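PDB 5EYI: uridylate-specific endoribonuclease nsp11 from Prrsv 16244b, which probably cleaves viral RNA at uridylates, degrading the 5'-polyuridines made during replication and so keeping host double-stranded RNA sensors from being activated. Local coordinates for residues 5-10 with 38-43; 13-18 with 89-94. The protein carries 1 engineered substitution. One frame throughout, in Å; residues are numbered along the deposited sequence.

Contact 1. Residues 5-10 with 38-43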
# COMPACT_ATOMS: atom_id res chain seq x y z
N SER A 5 34.44 4.45 7.08
CA SER A 5 33.36 4.19 6.19
C SER A 5 32.51 5.45 6.08
O SER A 5 32.48 6.28 6.99
CB SER A 5 32.56 3.01 6.71
OG SER A 5 32.60 3.01 8.11
N SER A 6 31.85 5.60 4.94
CA SER A 6 31.04 6.78 4.65
C SER A 6 29.81 6.35 3.87
O SER A 6 29.80 5.26 3.29
CB SER A 6 31.86 7.79 3.84
OG SER A 6 32.63 7.16 2.84
N PRO A 7 28.76 7.19 3.88
CA PRO A 7 27.53 6.81 3.22
C PRO A 7 27.64 6.75 1.72
O PRO A 7 28.49 7.44 1.11
CB PRO A 7 26.54 7.91 3.62
CG PRO A 7 27.39 9.07 3.98
CD PRO A 7 28.61 8.47 4.60
N LEU A 8 26.78 5.93 1.13
CA LEU A 8 26.51 6.00 -0.31
C LEU A 8 25.97 7.40 -0.60
O LEU A 8 25.29 7.98 0.25
CB LEU A 8 25.50 4.93 -0.72
CG LEU A 8 25.93 3.46 -0.49
CD1 LEU A 8 24.76 2.53 -0.70
CD2 LEU A 8 27.08 3.08 -1.40
N PRO A 9 26.27 7.97 -1.79
CA PRO A 9 25.88 9.38 -2.01
C PRO A 9 24.41 9.71 -1.72
O PRO A 9 24.13 10.71 -1.06
CB PRO A 9 26.23 9.61 -3.48
CG PRO A 9 27.38 8.70 -3.73
CD PRO A 9 27.17 7.48 -2.86
N LYS A 10 23.51 8.84 -2.15
CA LYS A 10 22.07 9.03 -1.97
C LYS A 10 21.60 9.25 -0.53
O LYS A 10 20.65 9.99 -0.31
CB LYS A 10 21.29 7.88 -2.60
CG LYS A 10 21.55 6.51 -1.99
CD LYS A 10 21.09 5.41 -2.92
CE LYS A 10 21.49 4.05 -2.39
NZ LYS A 10 21.11 2.98 -3.35
N PRO A 38 26.19 23.25 3.79
CA PRO A 38 26.07 21.95 4.44
C PRO A 38 27.11 20.98 3.86
O PRO A 38 27.21 20.86 2.64
CB PRO A 38 24.64 21.50 4.09
CG PRO A 38 23.94 22.73 3.65
CD PRO A 38 24.98 23.61 3.04
N VAL A 39 27.89 20.33 4.72
CA VAL A 39 28.94 19.44 4.24
C VAL A 39 28.82 18.05 4.87
O VAL A 39 28.58 17.92 6.05
CB VAL A 39 30.36 20.03 4.46
CG1 VAL A 39 30.64 21.13 3.45
CG2 VAL A 39 30.54 20.53 5.89
N VAL A 40 28.98 17.03 4.03
CA VAL A 40 29.08 15.65 4.49
C VAL A 40 30.57 15.36 4.55
O VAL A 40 31.32 15.72 3.64
CB VAL A 40 28.31 14.65 3.60
CG1 VAL A 40 28.72 14.72 2.13
CG2 VAL A 40 28.48 13.22 4.13
N THR A 41 31.00 14.74 5.65
CA THR A 41 32.41 14.69 5.99
C THR A 41 32.67 13.60 7.02
O THR A 41 31.74 13.13 7.68
CB THR A 41 32.89 16.05 6.54
OG1 THR A 41 34.30 16.03 6.77
CG2 THR A 41 32.15 16.41 7.85
N THR A 42 33.94 13.19 7.15
CA THR A 42 34.36 12.35 8.28
C THR A 42 35.10 13.16 9.35
O THR A 42 35.53 12.58 10.36
CB THR A 42 35.21 11.14 7.85
OG1 THR A 42 36.43 11.59 7.26
CG2 THR A 42 34.47 10.30 6.85
N GLN A 43 35.22 14.48 9.16
CA GLN A 43 35.87 15.36 10.13
C GLN A 43 34.82 16.14 10.90
O GLN A 43 34.06 16.92 10.32
CB GLN A 43 36.77 16.33 9.40
CG GLN A 43 37.88 15.65 8.61
CD GLN A 43 38.61 16.60 7.69
OE1 GLN A 43 38.58 17.81 7.89
NE2 GLN A 43 39.27 16.06 6.68

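Contact 2. Residues 13-18 with 89-94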
# COMPACT_ATOMS: atom_id res chain seq x y z
N HIS A 13 22.50 12.82 0.24
CA HIS A 13 21.64 13.68 -0.59
C HIS A 13 20.24 13.79 0.01
O HIS A 13 19.70 14.89 0.14
CB HIS A 13 21.51 13.17 -2.02
CG HIS A 13 22.79 13.13 -2.79
ND1 HIS A 13 23.92 13.83 -2.42
CD2 HIS A 13 23.11 12.49 -3.94
CE1 HIS A 13 24.88 13.60 -3.29
NE2 HIS A 13 24.41 12.80 -4.23
N ASN A 14 19.68 12.66 0.44
CA ASN A 14 18.35 12.64 1.05
C ASN A 14 18.25 13.48 2.33
O ASN A 14 17.16 13.89 2.70
CB ASN A 14 17.89 11.20 1.32
CG ASN A 14 17.72 10.39 0.03
OD1 ASN A 14 17.55 10.95 -1.04
ND2 ASN A 14 17.78 9.08 0.14
N LEU A 15 19.38 13.70 3.01
CA LEU A 15 19.45 14.61 4.17
C LEU A 15 19.85 16.06 3.81
O LEU A 15 19.97 16.90 4.69
CB LEU A 15 20.42 14.05 5.22
CG LEU A 15 19.99 12.76 5.92
CD1 LEU A 15 21.15 12.13 6.66
CD2 LEU A 15 18.83 13.03 6.86
N GLY A 16 20.04 16.35 2.53
CA GLY A 16 20.37 17.69 2.05
C GLY A 16 21.86 18.02 1.99
O GLY A 16 22.22 19.20 1.95
N PHE A 17 22.71 17.00 1.95
CA PHE A 17 24.16 17.20 1.91
C PHE A 17 24.71 16.66 0.60
O PHE A 17 24.50 15.48 0.26
CB PHE A 17 24.82 16.54 3.11
CG PHE A 17 24.42 17.14 4.42
CD1 PHE A 17 23.24 16.74 5.04
CD2 PHE A 17 25.20 18.11 5.03
CE1 PHE A 17 22.85 17.30 6.25
CE2 PHE A 17 24.81 18.67 6.25
CZ PHE A 17 23.64 18.26 6.86
N TYR A 18 25.37 17.54 -0.15
CA TYR A 18 25.99 17.21 -1.43
C TYR A 18 27.48 17.52 -1.49
O TYR A 18 28.23 16.79 -2.12
CB TYR A 18 25.28 17.94 -2.58
CG TYR A 18 23.80 17.63 -2.69
CD1 TYR A 18 22.89 18.22 -1.83
CD2 TYR A 18 23.32 16.73 -3.65
CE1 TYR A 18 21.54 17.94 -1.92
CE2 TYR A 18 21.96 16.45 -3.75
CZ TYR A 18 21.08 17.06 -2.88
OH TYR A 18 19.74 16.80 -2.94
N LEU A 89 26.11 8.28 11.67
CA LEU A 89 25.87 9.62 11.14
C LEU A 89 25.47 10.56 12.25
O LEU A 89 24.63 10.23 13.09
CB LEU A 89 24.77 9.61 10.07
CG LEU A 89 25.13 9.08 8.69
CD1 LEU A 89 23.92 9.25 7.77
CD2 LEU A 89 26.35 9.75 8.10
N THR A 90 26.07 11.75 12.25
CA THR A 90 25.68 12.79 13.18
C THR A 90 25.44 14.07 12.39
O THR A 90 26.31 14.53 11.67
CB THR A 90 26.76 13.01 14.26
OG1 THR A 90 27.21 11.73 14.74
CG2 THR A 90 26.19 13.80 15.43
N LYS A 91 24.25 14.63 12.52
CA LYS A 91 23.85 15.81 11.76
C LYS A 91 23.86 17.04 12.66
O LYS A 91 23.15 17.08 13.67
CB LYS A 91 22.45 15.61 11.19
CG LYS A 91 21.87 16.81 10.47
CD LYS A 91 20.67 16.41 9.65
CE LYS A 91 19.88 17.60 9.14
NZ LYS A 91 18.89 17.17 8.12
N PHE A 92 24.66 18.03 12.29
CA PHE A 92 24.68 19.30 13.00
C PHE A 92 24.01 20.34 12.14
O PHE A 92 24.38 20.48 10.98
CB PHE A 92 26.11 19.72 13.28
CG PHE A 92 26.81 18.82 14.25
CD1 PHE A 92 26.81 19.11 15.61
CD2 PHE A 92 27.46 17.68 13.81
CE1 PHE A 92 27.46 18.28 16.51
CE2 PHE A 92 28.11 16.85 14.70
CZ PHE A 92 28.12 17.15 16.05
N VAL A 93 23.04 21.06 12.70
CA VAL A 93 22.50 22.26 12.06
C VAL A 93 22.77 23.45 13.00
O VAL A 93 22.44 23.39 14.18
CB VAL A 93 21.01 22.12 11.62
CG1 VAL A 93 20.74 20.73 11.06
CG2 VAL A 93 20.03 22.45 12.74
N LYS A 94 23.40 24.49 12.46
CA LYS A 94 23.83 25.66 13.22
C LYS A 94 24.66 25.30 14.46
O LYS A 94 24.47 25.88 15.54
CB LYS A 94 22.63 26.55 13.58
CG LYS A 94 21.98 27.20 12.36
CD LYS A 94 21.33 28.53 12.70
CE LYS A 94 20.85 29.27 11.46
NZ LYS A 94 19.84 28.48 10.70

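Contact 1. Residues 5-10 with 38-43
Across this contact P7 comes over V40 with 9.1 Å between their CA atoms, and the backbones 5-7 and 40-42 run in nearly opposite directions (171° apart); no hydrogen bond joins them: 6-7 is a weakly bonded edge strand paired with 71-73, 39-41 pairs with 51-55, and they meet through side chains. The main touch is apolar: the corner of the pyrrolidine ring, P7 CG, rests on the methyl V40 CG2 at 4.3 Å. With V40 CG1 turned to chi1 55°, CG2 falls opposite the backbone N and is the branch that reaches the proline. Two residues further along, T42 CG2 comes only to 4.5 Å from S5 O, a long, loose approach. T41 between them points away from segment 5-10 and folds its hydroxyl back: the backbone N of Q43 donates to T41 OG1 over 3.0 Å, almost straight at 168°, an ST turn that ends the short strand. A54 and Y87 touch P7, while L52 and F26 touch V40, so the proline-valine pair is buried. The polar groups look elsewhere: S5 OG bonds S86 O, S6 OG meets M72 O and Q25 NE2, and D22 serves both T41 OG1 and the backbone N of T42. S5 also lines the pocket holding a 2-(2-methoxyethoxy)ethanol molecule, probably from the crystallisation liquor. With no polar bond between the segments, and just 97 Å² buried, the chemistry implies light van der Waals packing, each strand being held mainly by bonds to third parties.

Contact 2. Residues 13-18 with 89-94
A Schellman motif closes helix 9-14, and the residues around it, L15 and F17, lie against L89 and K91 of strand 85-93. At the turn G16 takes a positive phi of 89° and its N bonds back to H13 O at 2.8 Å; the positive phi is one glycine takes without strain. L15 and F17, flanking the glycine, both lean to the strand. The methyls L15 CD1 and L89 CD1 meet at 4.1 Å, the two leucines slanting past one another. K91 swings CG opposite the main-chain nitrogen (chi1 175°) and runs extended from there, which carries CD past the rim of the phenyl ring: K91 CD lies near the ring plane, 4.1 Å from F17 CE1. Its ammonium ends beside the helix terminus, K91 NZ standing 3.6 Å from L15 O, too long for a hydrogen bond but a position where the carbonyl-rich end should favour a positive charge. Within 13-18, H13 ND1 donates to F17 O at 3.2 Å and 169°; the oxygen lies nearly in the imidazole plane, and the bond ties the chain leaving the helix back to its last turn. On the strand, L89 and K91 face the turn, while F92 turns away to a cation-pi contact with R51. L52, from the neighbouring strand 51-55, touches L15, F17 and K91 alike. The whole is a glycine-terminated helix end packed on a beta sheet, with two leucines, the F17 ring and the aliphatic chain of K91 as the interface, within the N-terminal domain of nsp11.

Overall arrangement
Contacts 1 and 2 have centres about 8 Å apart and lie in the N-terminal domain, on the same side of the chain's centre. Their segments alternate along the sequence, 5-10, 13-18, 38-43 and 89-94, so the two connections cross. Helix 9-14 starts in contact 1 and ends in contact 2, while strands 39-41 and 85-93 belong to one mixed sheet, with strand 51-55 pairing to both. F17 joins the contacts directly: F17 CD2 lies 3.5 Å from V39 N, and its CB packs on V40 CB. Together they lay the N-terminal end of the chain against that sheet, away from the predicted catalytic residues of the NendoU region.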